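Local structure of putative alpha/beta hydrolase FOLD protein (Candidatus Nitrososphaera gargensis, 5A62) at residues Ser12-Asp17 with His61-Met66; Ile36-Tyr41 with Asp247-Ile252; Gly70-Gln75 with Val189-Ala194; Leu152-Leu157 with Phe175-Phe180. The protein probably hydrolyses carboxylic esters, as a carboxylesterase-like member of the alpha/beta hydrolase fold. All blocks are in the same frame, centred on the assembly; numbering follows the deposited sequence. Where two conformers were deposited one is given.

Contact 1: Ser12-Asp17 with His61-Met66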
loop_
_atom_site.group_PDB
_atom_site.type_symbol
_atom_site.label_atom_id
_atom_site.label_comp_id
_atom_site.label_asym_id
_atom_site.label_seq_id
_atom_site.Cartn_x
_atom_site.Cartn_y
_atom_site.Cartn_z
ATOM N N SER A 12 13.948 -7.294 -12.043
ATOM C CA SER A 12 15.344 -7.197 -12.527
ATOM C C SER A 12 15.913 -5.853 -12.079
ATOM O O SER A 12 15.641 -4.816 -12.658
ATOM C CB SER A 12 15.365 -7.324 -13.986
ATOM O OG SER A 12 16.660 -7.365 -14.454
ATOM N N THR A 13 16.706 -5.898 -11.016
ATOM C CA THR A 13 17.286 -4.730 -10.424
ATOM C C THR A 13 18.490 -4.305 -11.176
ATOM O O THR A 13 19.483 -5.062 -11.296
ATOM C CB THR A 13 17.720 -5.038 -8.985
ATOM O OG1 THR A 13 16.524 -5.287 -8.185
ATOM C CG2 THR A 13 18.520 -3.944 -8.391
ATOM N N TYR A 14 18.492 -3.079 -11.640
ATOM C CA TYR A 14 19.684 -2.454 -12.171
ATOM C C TYR A 14 20.547 -1.972 -11.072
ATOM O O TYR A 14 20.075 -1.267 -10.145
ATOM C CB TYR A 14 19.376 -1.290 -13.107
ATOM C CG TYR A 14 20.588 -0.668 -13.675
ATOM C CD1 TYR A 14 21.217 -1.230 -14.805
ATOM C CD2 TYR A 14 21.173 0.403 -13.076
ATOM C CE1 TYR A 14 22.414 -0.663 -15.273
ATOM C CE2 TYR A 14 22.335 0.977 -13.562
ATOM C CZ TYR A 14 22.918 0.400 -14.648
ATOM O OH TYR A 14 24.120 0.933 -15.109
ATOM N N TYR A 15 21.825 -2.298 -11.118
ATOM C CA TYR A 15 22.795 -1.843 -10.158
ATOM C C TYR A 15 24.114 -1.520 -10.757
ATOM O O TYR A 15 24.363 -1.936 -11.868
ATOM C CB TYR A 15 22.958 -2.871 -9.018
ATOM C CG TYR A 15 23.740 -4.090 -9.443
ATOM C CD1 TYR A 15 23.148 -5.179 -10.009
ATOM C CD2 TYR A 15 25.099 -4.106 -9.186
ATOM C CE1 TYR A 15 23.866 -6.284 -10.406
ATOM C CE2 TYR A 15 25.852 -5.181 -9.634
ATOM C CZ TYR A 15 25.229 -6.256 -10.218
ATOM O OH TYR A 15 25.916 -7.421 -10.629
ATOM N N GLU A 16 24.931 -0.795 -10.008
ATOM C CA GLU A 16 26.377 -0.537 -10.357
ATOM C C GLU A 16 27.175 -0.807 -9.137
ATOM O O GLU A 16 26.800 -0.555 -8.015
ATOM C CB GLU A 16 26.603 0.847 -10.873
ATOM C CG GLU A 16 25.838 1.142 -12.133
ATOM C CD GLU A 16 25.883 2.599 -12.546
ATOM O OE1 GLU A 16 26.460 3.457 -11.854
ATOM O OE2 GLU A 16 25.277 2.915 -13.615
ATOM N N ASP A 17 28.376 -1.368 -9.360
ATOM C CA ASP A 17 29.325 -1.747 -8.316
ATOM C C ASP A 17 30.634 -1.115 -8.701
ATOM O O ASP A 17 31.352 -1.637 -9.611
ATOM C CB ASP A 17 29.420 -3.258 -8.257
ATOM C CG ASP A 17 30.342 -3.776 -7.153
ATOM O OD1 ASP A 17 31.019 -3.008 -6.484
ATOM O OD2 ASP A 17 30.390 -5.013 -7.004
ATOM N N HIS A 61 11.830 2.268 -11.084
ATOM C CA HIS A 61 12.573 3.494 -11.223
ATOM C C HIS A 61 13.688 3.256 -12.259
ATOM O O HIS A 61 14.501 2.357 -12.143
ATOM C CB HIS A 61 13.194 3.908 -9.905
ATOM C CG HIS A 61 12.187 4.460 -8.940
ATOM N ND1 HIS A 61 11.116 3.757 -8.429
ATOM C CD2 HIS A 61 12.077 5.714 -8.455
ATOM C CE1 HIS A 61 10.408 4.566 -7.646
ATOM N NE2 HIS A 61 10.961 5.757 -7.650
ATOM N N HIS A 62 13.634 4.050 -13.346
ATOM C CA HIS A 62 14.663 4.081 -14.423
ATOM C C HIS A 62 14.798 2.687 -14.990
ATOM O O HIS A 62 13.858 2.175 -15.615
ATOM C CB HIS A 62 15.934 4.733 -13.900
ATOM C CG HIS A 62 16.953 5.118 -14.924
ATOM N ND1 HIS A 62 16.729 5.230 -16.274
ATOM C CD2 HIS A 62 18.241 5.399 -14.714
ATOM C CE1 HIS A 62 17.873 5.620 -16.861
ATOM N NE2 HIS A 62 18.789 5.733 -15.944
ATOM N N ARG A 63 15.923 2.044 -14.768
ATOM C CA ARG A 63 16.233 0.745 -15.413
ATOM C C ARG A 63 15.693 -0.436 -14.725
ATOM O O ARG A 63 15.731 -1.531 -15.315
ATOM C CB ARG A 63 17.743 0.618 -15.640
ATOM C CG ARG A 63 18.217 1.637 -16.665
ATOM C CD ARG A 63 19.702 1.925 -16.597
ATOM N NE ARG A 63 20.060 2.740 -15.425
ATOM C CZ ARG A 63 21.138 3.475 -15.293
ATOM N NH1 ARG A 63 22.028 3.518 -16.292
ATOM N NH2 ARG A 63 21.327 4.208 -14.231
ATOM N N THR A 64 15.153 -0.333 -13.529
ATOM C CA THR A 64 14.513 -1.438 -12.822
ATOM C C THR A 64 13.023 -1.510 -13.106
ATOM O O THR A 64 12.345 -0.514 -13.053
ATOM C CB THR A 64 14.786 -1.339 -11.318
ATOM O OG1 THR A 64 16.201 -1.380 -11.100
ATOM C CG2 THR A 64 14.109 -2.471 -10.541
ATOM N N ASN A 65 12.552 -2.672 -13.428
ATOM C CA ASN A 65 11.177 -2.990 -13.695
ATOM C C ASN A 65 10.369 -3.241 -12.450
ATOM O O ASN A 65 10.836 -2.962 -11.345
ATOM C CB ASN A 65 11.100 -4.152 -14.648
ATOM C CG ASN A 65 11.475 -5.433 -13.982
ATOM O OD1 ASN A 65 12.126 -5.456 -12.973
ATOM N ND2 ASN A 65 10.961 -6.540 -14.510
ATOM N N MET A 66 9.116 -3.723 -12.585
ATOM C CA MET A 66 8.291 -4.073 -11.478
ATOM C C MET A 66 8.163 -5.557 -11.189
ATOM O O MET A 66 7.840 -5.918 -10.062
ATOM C CB MET A 66 6.895 -3.462 -11.690
ATOM C CG MET A 66 6.832 -1.952 -11.743
ATOM S SD MET A 66 7.226 -1.165 -10.188
ATOM C CE MET A 66 5.800 -1.606 -9.138
HETATM O O HOH W 1 14.844 -4.107 -15.169
HETATM O O HOH W 2 24.010 5.154 -14.233
#

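Contact 2: Ile36-Tyr41 with Asp247-Ile252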
loop_
_atom_site.group_PDB
_atom_site.type_symbol
_atom_site.label_atom_id
_atom_site.label_comp_id
_atom_site.label_asym_id
_atom_site.label_seq_id
_atom_site.Cartn_x
_atom_site.Cartn_y
_atom_site.Cartn_z
ATOM N N ILE A 36 19.960 6.175 -10.099
ATOM C CA ILE A 36 21.417 6.288 -9.868
ATOM C C ILE A 36 21.944 7.594 -10.433
ATOM O O ILE A 36 22.964 8.089 -9.967
ATOM C CB ILE A 36 22.144 5.122 -10.470
ATOM C CG1 ILE A 36 21.875 3.893 -9.627
ATOM C CG2 ILE A 36 23.646 5.393 -10.578
ATOM C CD1 ILE A 36 22.181 2.605 -10.283
ATOM N N LEU A 37 21.229 8.215 -11.360
ATOM C CA LEU A 37 21.666 9.532 -11.867
ATOM C C LEU A 37 21.747 10.588 -10.792
ATOM O O LEU A 37 22.501 11.569 -10.925
ATOM C CB LEU A 37 20.828 9.974 -13.056
ATOM C CG LEU A 37 20.667 8.907 -14.169
ATOM C CD1 LEU A 37 19.743 9.393 -15.277
ATOM C CD2 LEU A 37 21.999 8.384 -14.640
ATOM N N ILE A 38 21.002 10.456 -9.696
ATOM C CA ILE A 38 21.006 11.459 -8.644
ATOM C C ILE A 38 22.302 11.415 -7.878
ATOM O O ILE A 38 22.591 12.357 -7.163
ATOM C CB ILE A 38 19.782 11.259 -7.710
ATOM C CG1 ILE A 38 19.271 12.598 -7.170
ATOM C CG2 ILE A 38 20.045 10.281 -6.584
ATOM C CD1 ILE A 38 18.012 12.489 -6.323
ATOM N N TRP A 39 23.090 10.339 -8.016
ATOM C CA TRP A 39 24.277 10.051 -7.182
ATOM C C TRP A 39 25.581 10.289 -7.914
ATOM O O TRP A 39 26.670 9.911 -7.442
ATOM C CB TRP A 39 24.237 8.616 -6.639
ATOM C CG TRP A 39 23.161 8.268 -5.685
ATOM C CD1 TRP A 39 22.268 7.177 -5.751
ATOM C CD2 TRP A 39 22.914 8.857 -4.391
ATOM N NE1 TRP A 39 21.477 7.170 -4.660
ATOM C CE2 TRP A 39 21.872 8.129 -3.781
ATOM C CE3 TRP A 39 23.472 9.908 -3.682
ATOM C CZ2 TRP A 39 21.394 8.434 -2.557
ATOM C CZ3 TRP A 39 23.016 10.193 -2.457
ATOM C CH2 TRP A 39 21.932 9.463 -1.893
ATOM N N ASP A 40 25.552 10.945 -9.058
ATOM C CA ASP A 40 26.760 11.053 -9.866
ATOM C C ASP A 40 27.954 11.603 -9.108
ATOM O O ASP A 40 29.050 11.023 -9.080
ATOM C CB ASP A 40 26.466 11.871 -11.161
ATOM C CG ASP A 40 25.820 13.326 -10.935
ATOM O OD1 ASP A 40 25.486 13.791 -9.801
ATOM O OD2 ASP A 40 25.656 14.034 -11.981
ATOM N N TYR A 41 27.733 12.741 -8.478
ATOM C CA TYR A 41 28.753 13.383 -7.723
ATOM C C TYR A 41 29.242 12.525 -6.579
ATOM O O TYR A 41 30.442 12.393 -6.328
ATOM C CB TYR A 41 28.279 14.718 -7.165
ATOM C CG TYR A 41 29.269 15.427 -6.267
ATOM C CD1 TYR A 41 30.406 16.004 -6.800
ATOM C CD2 TYR A 41 29.108 15.429 -4.894
ATOM C CE1 TYR A 41 31.345 16.617 -5.980
ATOM C CE2 TYR A 41 30.029 16.048 -4.077
ATOM C CZ TYR A 41 31.126 16.674 -4.639
ATOM O OH TYR A 41 32.052 17.264 -3.783
ATOM N N ASP A 247 16.143 21.603 2.066
ATOM C CA ASP A 247 14.839 20.945 2.112
ATOM C C ASP A 247 14.965 19.501 1.605
ATOM O O ASP A 247 16.046 18.896 1.556
ATOM C CB ASP A 247 13.931 21.810 1.228
ATOM C CG ASP A 247 12.455 21.713 1.564
ATOM O OD1 ASP A 247 11.990 20.692 2.097
ATOM O OD2 ASP A 247 11.695 22.691 1.215
ATOM N N HIS A 248 13.840 18.879 1.279
ATOM C CA HIS A 248 13.784 17.477 0.970
ATOM C C HIS A 248 14.736 17.059 -0.125
ATOM O O HIS A 248 15.429 16.025 -0.020
ATOM C CB HIS A 248 12.364 17.130 0.490
ATOM C CG HIS A 248 12.151 15.684 0.165
ATOM N ND1 HIS A 248 12.130 15.212 -1.133
ATOM C CD2 HIS A 248 11.939 14.608 0.956
ATOM C CE1 HIS A 248 11.878 13.914 -1.133
ATOM N NE2 HIS A 248 11.772 13.527 0.123
ATOM N N TRP A 249 14.787 17.840 -1.198
ATOM C CA TRP A 249 15.586 17.489 -2.349
ATOM C C TRP A 249 17.031 17.984 -2.304
ATOM O O TRP A 249 17.643 18.371 -3.282
ATOM C CB TRP A 249 14.874 17.927 -3.639
ATOM C CG TRP A 249 13.703 17.119 -3.938
ATOM C CD1 TRP A 249 12.384 17.454 -3.703
ATOM C CD2 TRP A 249 13.691 15.786 -4.468
ATOM N NE1 TRP A 249 11.572 16.421 -4.079
ATOM C CE2 TRP A 249 12.336 15.397 -4.573
ATOM C CE3 TRP A 249 14.688 14.902 -4.935
ATOM C CZ2 TRP A 249 11.960 14.151 -5.071
ATOM C CZ3 TRP A 249 14.304 13.671 -5.406
ATOM C CH2 TRP A 249 12.941 13.310 -5.475
ATOM N N VAL A 250 17.615 17.899 -1.124
ATOM C CA VAL A 250 18.978 18.346 -0.886
ATOM C C VAL A 250 19.956 17.611 -1.796
ATOM O O VAL A 250 21.010 18.134 -2.132
ATOM C CB VAL A 250 19.374 18.182 0.626
ATOM C CG1 VAL A 250 19.470 16.723 1.017
ATOM C CG2 VAL A 250 20.662 18.929 0.945
ATOM N N VAL A 251 19.675 16.365 -2.178
ATOM C CA VAL A 251 20.537 15.576 -3.038
ATOM C C VAL A 251 20.594 16.155 -4.469
ATOM O O VAL A 251 21.502 15.873 -5.220
ATOM C CB VAL A 251 20.112 14.087 -3.033
ATOM C CG1 VAL A 251 18.676 13.915 -3.468
ATOM C CG2 VAL A 251 20.994 13.217 -3.889
ATOM N N ILE A 252 19.619 16.945 -4.849
ATOM C CA ILE A 252 19.672 17.640 -6.133
ATOM C C ILE A 252 20.562 18.880 -5.986
ATOM O O ILE A 252 21.360 19.135 -6.896
ATOM C CB ILE A 252 18.262 18.084 -6.554
ATOM C CG1 ILE A 252 17.403 16.864 -6.828
ATOM C CG2 ILE A 252 18.270 19.060 -7.736
ATOM C CD1 ILE A 252 17.833 16.004 -7.949
#

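Contact 3: Gly70-Gln75 with Val189-Ala194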
loop_
_atom_site.group_PDB
_atom_site.type_symbol
_atom_site.label_atom_id
_atom_site.label_comp_id
_atom_site.label_asym_id
_atom_site.label_seq_id
_atom_site.Cartn_x
_atom_site.Cartn_y
_atom_site.Cartn_z
ATOM N N GLY A 70 2.583 -5.176 -9.384
ATOM C CA GLY A 70 2.753 -3.786 -9.433
ATOM C C GLY A 70 2.540 -3.045 -8.112
ATOM O O GLY A 70 2.425 -1.814 -8.093
ATOM N N ALA A 71 2.494 -3.811 -7.041
ATOM C CA ALA A 71 2.338 -3.322 -5.668
ATOM C C ALA A 71 3.218 -4.128 -4.809
ATOM O O ALA A 71 3.445 -5.308 -5.097
ATOM C CB ALA A 71 0.899 -3.447 -5.163
ATOM N N TYR A 72 3.625 -3.551 -3.686
ATOM C CA TYR A 72 4.510 -4.267 -2.760
ATOM C C TYR A 72 4.527 -3.561 -1.449
ATOM O O TYR A 72 3.987 -2.442 -1.306
ATOM C CB TYR A 72 5.909 -4.347 -3.332
ATOM C CG TYR A 72 6.549 -3.031 -3.697
ATOM C CD1 TYR A 72 7.017 -2.190 -2.709
ATOM C CD2 TYR A 72 6.519 -2.528 -4.992
ATOM C CE1 TYR A 72 7.529 -0.971 -2.992
ATOM C CE2 TYR A 72 7.069 -1.286 -5.308
ATOM C CZ TYR A 72 7.574 -0.497 -4.283
ATOM O OH TYR A 72 8.123 0.731 -4.546
ATOM N N THR A 73 5.129 -4.163 -0.455
ATOM C CA THR A 73 5.304 -3.565 0.875
ATOM C C THR A 73 6.743 -3.165 1.017
ATOM O O THR A 73 7.651 -3.569 0.256
ATOM C CB THR A 73 4.960 -4.505 2.002
ATOM O OG1 THR A 73 5.891 -5.618 1.998
ATOM C CG2 THR A 73 3.545 -5.014 1.852
ATOM N N MET A 74 7.034 -2.366 2.037
ATOM C CA MET A 74 8.409 -2.061 2.336
ATOM C C MET A 74 9.249 -3.303 2.518
ATOM O O MET A 74 10.414 -3.322 2.100
ATOM C CB MET A 74 8.533 -1.212 3.608
ATOM C CG MET A 74 8.047 0.225 3.559
ATOM S SD MET A 74 8.636 1.187 2.162
ATOM C CE MET A 74 10.328 1.146 2.519
ATOM N N GLN A 75 8.702 -4.332 3.136
ATOM C CA GLN A 75 9.465 -5.568 3.272
ATOM C C GLN A 75 9.982 -6.119 2.004
ATOM O O GLN A 75 11.094 -6.641 1.922
ATOM C CB GLN A 75 8.635 -6.587 4.027
ATOM C CG GLN A 75 9.416 -7.834 4.360
ATOM C CD GLN A 75 10.563 -7.531 5.295
ATOM O OE1 GLN A 75 10.387 -6.797 6.286
ATOM N NE2 GLN A 75 11.731 -8.049 4.986
ATOM N N VAL A 189 3.687 5.323 -8.378
ATOM C CA VAL A 189 2.486 4.973 -7.666
ATOM C C VAL A 189 2.759 3.920 -6.618
ATOM O O VAL A 189 2.406 4.082 -5.448
ATOM C CB VAL A 189 1.376 4.597 -8.611
ATOM C CG1 VAL A 189 0.186 4.072 -7.867
ATOM C CG2 VAL A 189 0.976 5.825 -9.436
ATOM N N ALA A 190 3.423 2.833 -6.978
ATOM C CA ALA A 190 3.658 1.765 -6.047
ATOM C C ALA A 190 4.521 2.211 -4.886
ATOM O O ALA A 190 4.311 1.776 -3.753
ATOM C CB ALA A 190 4.308 0.624 -6.702
ATOM N N ALA A 191 5.518 3.023 -5.102
ATOM C CA ALA A 191 6.426 3.423 -4.046
ATOM C C ALA A 191 5.692 4.279 -3.022
ATOM O O ALA A 191 5.870 4.135 -1.814
ATOM C CB ALA A 191 7.643 4.086 -4.595
ATOM N N THR A 192 4.910 5.210 -3.539
ATOM C CA THR A 192 4.164 6.055 -2.640
ATOM C C THR A 192 3.139 5.257 -1.792
ATOM O O THR A 192 2.913 5.484 -0.604
ATOM C CB THR A 192 3.532 7.256 -3.310
ATOM O OG1 THR A 192 2.544 6.829 -4.237
ATOM C CG2 THR A 192 4.530 8.165 -3.945
ATOM N N VAL A 193 2.478 4.296 -2.422
ATOM C CA VAL A 193 1.556 3.426 -1.700
ATOM C C VAL A 193 2.343 2.628 -0.609
ATOM O O VAL A 193 1.863 2.411 0.490
ATOM C CB VAL A 193 0.786 2.526 -2.675
ATOM C CG1 VAL A 193 0.071 1.412 -1.927
ATOM C CG2 VAL A 193 -0.164 3.356 -3.519
ATOM N N ALA A 194 3.530 2.138 -0.965
ATOM C CA ALA A 194 4.328 1.347 -0.049
ATOM C C ALA A 194 4.640 2.087 1.230
ATOM O O ALA A 194 4.922 1.465 2.258
ATOM C CB ALA A 194 5.578 0.837 -0.697
HETATM O O HOH W 3 2.915 -0.684 -3.304
#

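Contact 4: Leu152-Leu157 with Phe175-Phe180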
loop_
_atom_site.group_PDB
_atom_site.type_symbol
_atom_site.label_atom_id
_atom_site.label_comp_id
_atom_site.label_asym_id
_atom_site.label_seq_id
_atom_site.Cartn_x
_atom_site.Cartn_y
_atom_site.Cartn_z
ATOM N N LEU A 152 4.043 15.696 -14.140
ATOM C CA LEU A 152 4.186 15.743 -12.722
ATOM C C LEU A 152 5.447 16.530 -12.324
ATOM O O LEU A 152 5.412 17.353 -11.387
ATOM C CB LEU A 152 4.156 14.352 -12.101
ATOM C CG LEU A 152 4.443 14.286 -10.603
ATOM C CD1 LEU A 152 3.499 15.122 -9.785
ATOM C CD2 LEU A 152 4.390 12.835 -10.129
ATOM N N ALA A 153 6.556 16.297 -12.991
ATOM C CA ALA A 153 7.737 17.056 -12.659
ATOM C C ALA A 153 7.502 18.563 -12.812
ATOM O O ALA A 153 7.947 19.340 -11.996
ATOM C CB ALA A 153 8.934 16.637 -13.509
ATOM N N GLU A 154 6.838 18.923 -13.914
ATOM C CA GLU A 154 6.571 20.356 -14.104
ATOM C C GLU A 154 5.734 20.957 -13.024
ATOM O O GLU A 154 6.007 22.048 -12.520
ATOM C CB GLU A 154 5.924 20.562 -15.441
ATOM C CG GLU A 154 6.814 20.285 -16.611
ATOM C CD GLU A 154 8.150 21.036 -16.634
ATOM O OE1 GLU A 154 8.277 22.231 -16.230
ATOM O OE2 GLU A 154 9.098 20.337 -17.024
ATOM N N HIS A 155 4.750 20.190 -12.549
ATOM C CA HIS A 155 3.951 20.670 -11.412
ATOM C C HIS A 155 4.704 20.757 -10.120
ATOM O O HIS A 155 4.449 21.688 -9.318
ATOM C CB HIS A 155 2.702 19.793 -11.244
ATOM C CG HIS A 155 1.665 20.044 -12.277
ATOM N ND1 HIS A 155 0.742 21.068 -12.151
ATOM C CD2 HIS A 155 1.349 19.372 -13.397
ATOM C CE1 HIS A 155 -0.037 21.053 -13.221
ATOM N NE2 HIS A 155 0.301 20.037 -13.991
ATOM N N LYS A 156 5.624 19.836 -9.886
ATOM C CA LYS A 156 6.464 19.864 -8.682
ATOM C C LYS A 156 7.427 21.069 -8.705
ATOM O O LYS A 156 7.701 21.635 -7.672
ATOM C CB LYS A 156 7.238 18.598 -8.518
ATOM C CG LYS A 156 6.314 17.444 -8.146
ATOM C CD LYS A 156 7.087 16.163 -7.949
ATOM C CE LYS A 156 7.907 16.144 -6.699
ATOM N NZ LYS A 156 6.962 15.919 -5.559
ATOM N N LEU A 157 7.847 21.427 -9.893
ATOM C CA LEU A 157 8.868 22.450 -10.030
ATOM C C LEU A 157 8.312 23.845 -9.877
ATOM O O LEU A 157 9.061 24.732 -9.559
ATOM C CB LEU A 157 9.550 22.272 -11.352
ATOM C CG LEU A 157 10.532 21.124 -11.397
ATOM C CD1 LEU A 157 11.022 20.775 -12.783
ATOM C CD2 LEU A 157 11.766 21.363 -10.521
ATOM N N PHE A 175 18.276 19.327 -13.463
ATOM C CA PHE A 175 18.800 18.071 -12.933
ATOM C C PHE A 175 17.653 17.207 -12.334
ATOM O O PHE A 175 17.486 16.031 -12.713
ATOM C CB PHE A 175 19.868 18.390 -11.932
ATOM C CG PHE A 175 20.490 17.215 -11.201
ATOM C CD1 PHE A 175 20.695 16.004 -11.802
ATOM C CD2 PHE A 175 20.900 17.375 -9.894
ATOM C CE1 PHE A 175 21.334 14.963 -11.085
ATOM C CE2 PHE A 175 21.475 16.322 -9.198
ATOM C CZ PHE A 175 21.708 15.129 -9.831
ATOM N N PHE A 176 16.791 17.840 -11.554
ATOM C CA PHE A 176 15.632 17.160 -11.060
ATOM C C PHE A 176 14.774 16.606 -12.178
ATOM O O PHE A 176 14.333 15.438 -12.126
ATOM C CB PHE A 176 14.802 18.074 -10.174
ATOM C CG PHE A 176 13.506 17.481 -9.726
ATOM C CD1 PHE A 176 13.448 16.711 -8.620
ATOM C CD2 PHE A 176 12.365 17.727 -10.434
ATOM C CE1 PHE A 176 12.246 16.152 -8.218
ATOM C CE2 PHE A 176 11.156 17.193 -10.009
ATOM C CZ PHE A 176 11.152 16.400 -8.909
ATOM N N ARG A 177 14.492 17.380 -13.222
ATOM C CA ARG A 177 13.715 16.884 -14.366
ATOM C C ARG A 177 14.311 15.652 -14.962
ATOM O O ARG A 177 13.597 14.667 -15.177
ATOM C CB ARG A 177 13.643 17.897 -15.504
ATOM C CG ARG A 177 12.724 19.063 -15.230
ATOM C CD ARG A 177 12.696 20.055 -16.402
ATOM N NE ARG A 177 11.695 21.120 -16.205
ATOM C CZ ARG A 177 11.964 22.326 -15.702
ATOM N NH1 ARG A 177 13.200 22.673 -15.365
ATOM N NH2 ARG A 177 10.978 23.209 -15.506
ATOM N N GLU A 178 15.615 15.727 -15.237
ATOM C CA GLU A 178 16.367 14.605 -15.810
ATOM C C GLU A 178 16.075 13.359 -15.017
ATOM O O GLU A 178 15.595 12.362 -15.627
ATOM C CB GLU A 178 17.894 14.857 -15.922
ATOM C CG GLU A 178 18.625 13.804 -16.808
ATOM C CD GLU A 178 18.605 14.045 -18.336
ATOM O OE1 GLU A 178 17.534 14.390 -18.933
ATOM O OE2 GLU A 178 19.690 13.829 -18.981
ATOM N N VAL A 179 16.310 13.466 -13.707
ATOM C CA VAL A 179 16.281 12.304 -12.820
ATOM C C VAL A 179 14.815 11.797 -12.710
ATOM O O VAL A 179 14.510 10.641 -12.981
ATOM C CB VAL A 179 16.824 12.649 -11.464
ATOM C CG1 VAL A 179 16.503 11.570 -10.401
ATOM C CG2 VAL A 179 18.326 12.967 -11.539
ATOM N N PHE A 180 13.923 12.699 -12.322
ATOM C CA PHE A 180 12.550 12.317 -11.963
ATOM C C PHE A 180 11.829 11.660 -13.095
ATOM O O PHE A 180 11.060 10.705 -12.934
ATOM C CB PHE A 180 11.814 13.549 -11.435
ATOM C CG PHE A 180 10.487 13.263 -10.815
ATOM C CD1 PHE A 180 10.419 12.921 -9.458
ATOM C CD2 PHE A 180 9.325 13.305 -11.560
ATOM C CE1 PHE A 180 9.170 12.703 -8.878
ATOM C CE2 PHE A 180 8.104 13.080 -10.987
ATOM C CZ PHE A 180 8.058 12.727 -9.683
#

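Contact 1: Ser12-Asp17 with His61-Met66
Tyr14 and Arg63 stack where strand 12-18 of the alpha/beta hydrolase sheet meets the loop that follows strand 52-56. The loop makes a type II' beta turn from His61 to Thr64. The guanidinium of Arg63 lies flat over one face of the Tyr14 ring, with planes 14° apart. It sits off-centre as a cation-pi partner, Arg63 CZ lying 3.8 Å from the ring centroid. CD of Arg63 also lies there, and the bend at chi3 (-73°) swings NE across the ring. Arg63 NH2 forms a salt bridge with Glu57.

Nearer the backbone the loop is pinned directly. Tyr14 N donates to Thr64 OG1 at 2.9 Å, and Thr64 OG1 is also bonded to Glu57 O. The looser side is bridged by water. One water donates to Ser12 O and Arg63 O. Another joins Glu16 OE2 to Arg63 NH2, while Tyr14 OH donates to the anti lone pair of Glu16 OE2. At the far end Ser12 N gives an almost straight bond to Asn65 OD1, 2.8 Å long at 174°.

Contact 2: Ile36-Tyr41 with Asp247-Ile252
Ile38 pushes its CD1 methyl between Val251, Ile252 and the ring of Trp249. The tightest meeting is with Val251, where Ile38 CD1 lies 3.3 Å from Val251 CG1. That is closer than usual for two carbons, but Val251 was modelled in two conformers, so the squeeze is doubtful. The two side chains cross at about a right angle. Ile252 meets Ile38 in the same crosswise manner, its CD1 3.8 Å from Ile38 CG1. Trp249 offers an edge instead: Ile38 CD1 lies near the indole plane, 4.0 Å from Trp249 CZ3.

Chi1 of Ile38 is -147°, well away from a staggered value, while chi2 is extended (176°) and carries CD1 forward into this group. In this conformer the other methyl of Val251 reaches Trp39, with Val251 CG2 3.9 Å from Trp39 CZ3. The cross-contact is apolar packing throughout. Polar support comes from Lys254, whose NZ bonds to both Ile38 O and Val251 O and so ties the two backbones together.

The neighbouring His248 bonds through NE2 to Ser99 OG of the GxSxG pattern, consistent with a catalytic histidine and nucleophile of this fold. The contact joins the entrance to helix 40-48 with the start of helix 250-253. Strand 93-98 lies beside it through His98, and helix 170-180 touches Ile252 through His172 and Phe175.

Contact 3: Gly70-Gln75 with Val189-Ala194
Tyr72 brings its ring obliquely against helix 185-194, the CE1 and CE2 sides and the hydroxyl each meeting an alanine. Tyr72 CE2 meets Ala190 CB at 3.6 Å, and Tyr72 CE1 meets Ala194 CB at 3.5 Å. These two alanines are one helical turn apart, so the ring spans that turn. Its hydroxyl packs on Ala191, with Tyr72 OH 3.2 Å from Ala191 CA. With CG between the backbone N and carbonyl carbon (chi1 56°), the ring turns to meet the helix. Beyond the ring, Gly70 O rests on Ala190 CB, and Met74 CG lies 3.6 Å from Ala194 O.

Further out, a water accepts from Tyr72 N and donates to Ala190 O. Thr197 OG1 is hydrogen-bonded to both Ala194 O and Met74 N, and so links the end of one segment to the start of helix 74-87. The second subunit packs close by, its Tyr72 against Val193.

The ring is held by shape against small methyls, and the water link serves the buried Tyr72 N and Ala190 O.

Contact 4: Leu152-Leu157 with Phe175-Phe180
Phe176 and Phe180, one turn apart on helix 170-180, point toward helix 149-157 and form the apolar centre. Ala153 CB packs against both rings and lies 3.9 Å from Phe180 CD2. Leu152 meets Phe180 at the ring edge, its CD2 3.7 Å from Phe180 CZ. Leu157 CD2 lies 3.7 Å from Phe176 CD2.

Further out, Lys156 crosses both rings with CD and CE. Leu157 CD1 sits over the centre of one face of the Arg177 guanidinium, 3.4 Å from Arg177 CZ, in the conformer given, one of two. At the polar edge this Arg177 conformer, extended from CG to NE (chi3 174°), grips the bent Glu154 side-on in a salt bridge. Arg177 NE donates to Glu154 OE2 at 2.8 Å, and Arg177 NH2 to the syn lone pair of Glu154 OE1 at 3.0 Å. The two planes are 19° apart. Arg177 NH1 forms a second salt bridge, with Asp174.

The segments run roughly antiparallel, at 147°, with axes 10.1 Å apart. Helix 136-147 packs against Leu152, and Trp249 meets Phe176 edge-to-face.

How the contacts relate
Contact 1 lies on strand 12-18, near one end of the eight-stranded sheet. Contact 4 lies among the helices between strands 116-122 and 212-218, consistent with a cap. Contact 3 joins one of them, helix 185-194, to the start of helix 74-87. Contact 2 joins two loop-to-helix junctions beside the sheet. Its centre is 12 Å from contact 4, which it touches through helix 170-180. Contact 1 touches contacts 2 and 3, centres 17 and 16 Å away. Along the chain, contact 4 nests inside contact 3, and 3 inside 2. Contact 1 closes before 3 and 4 open; its segments alternate with those of contact 2. Contact 3 ties the helical region to the main domain; contact 4 packs it internally.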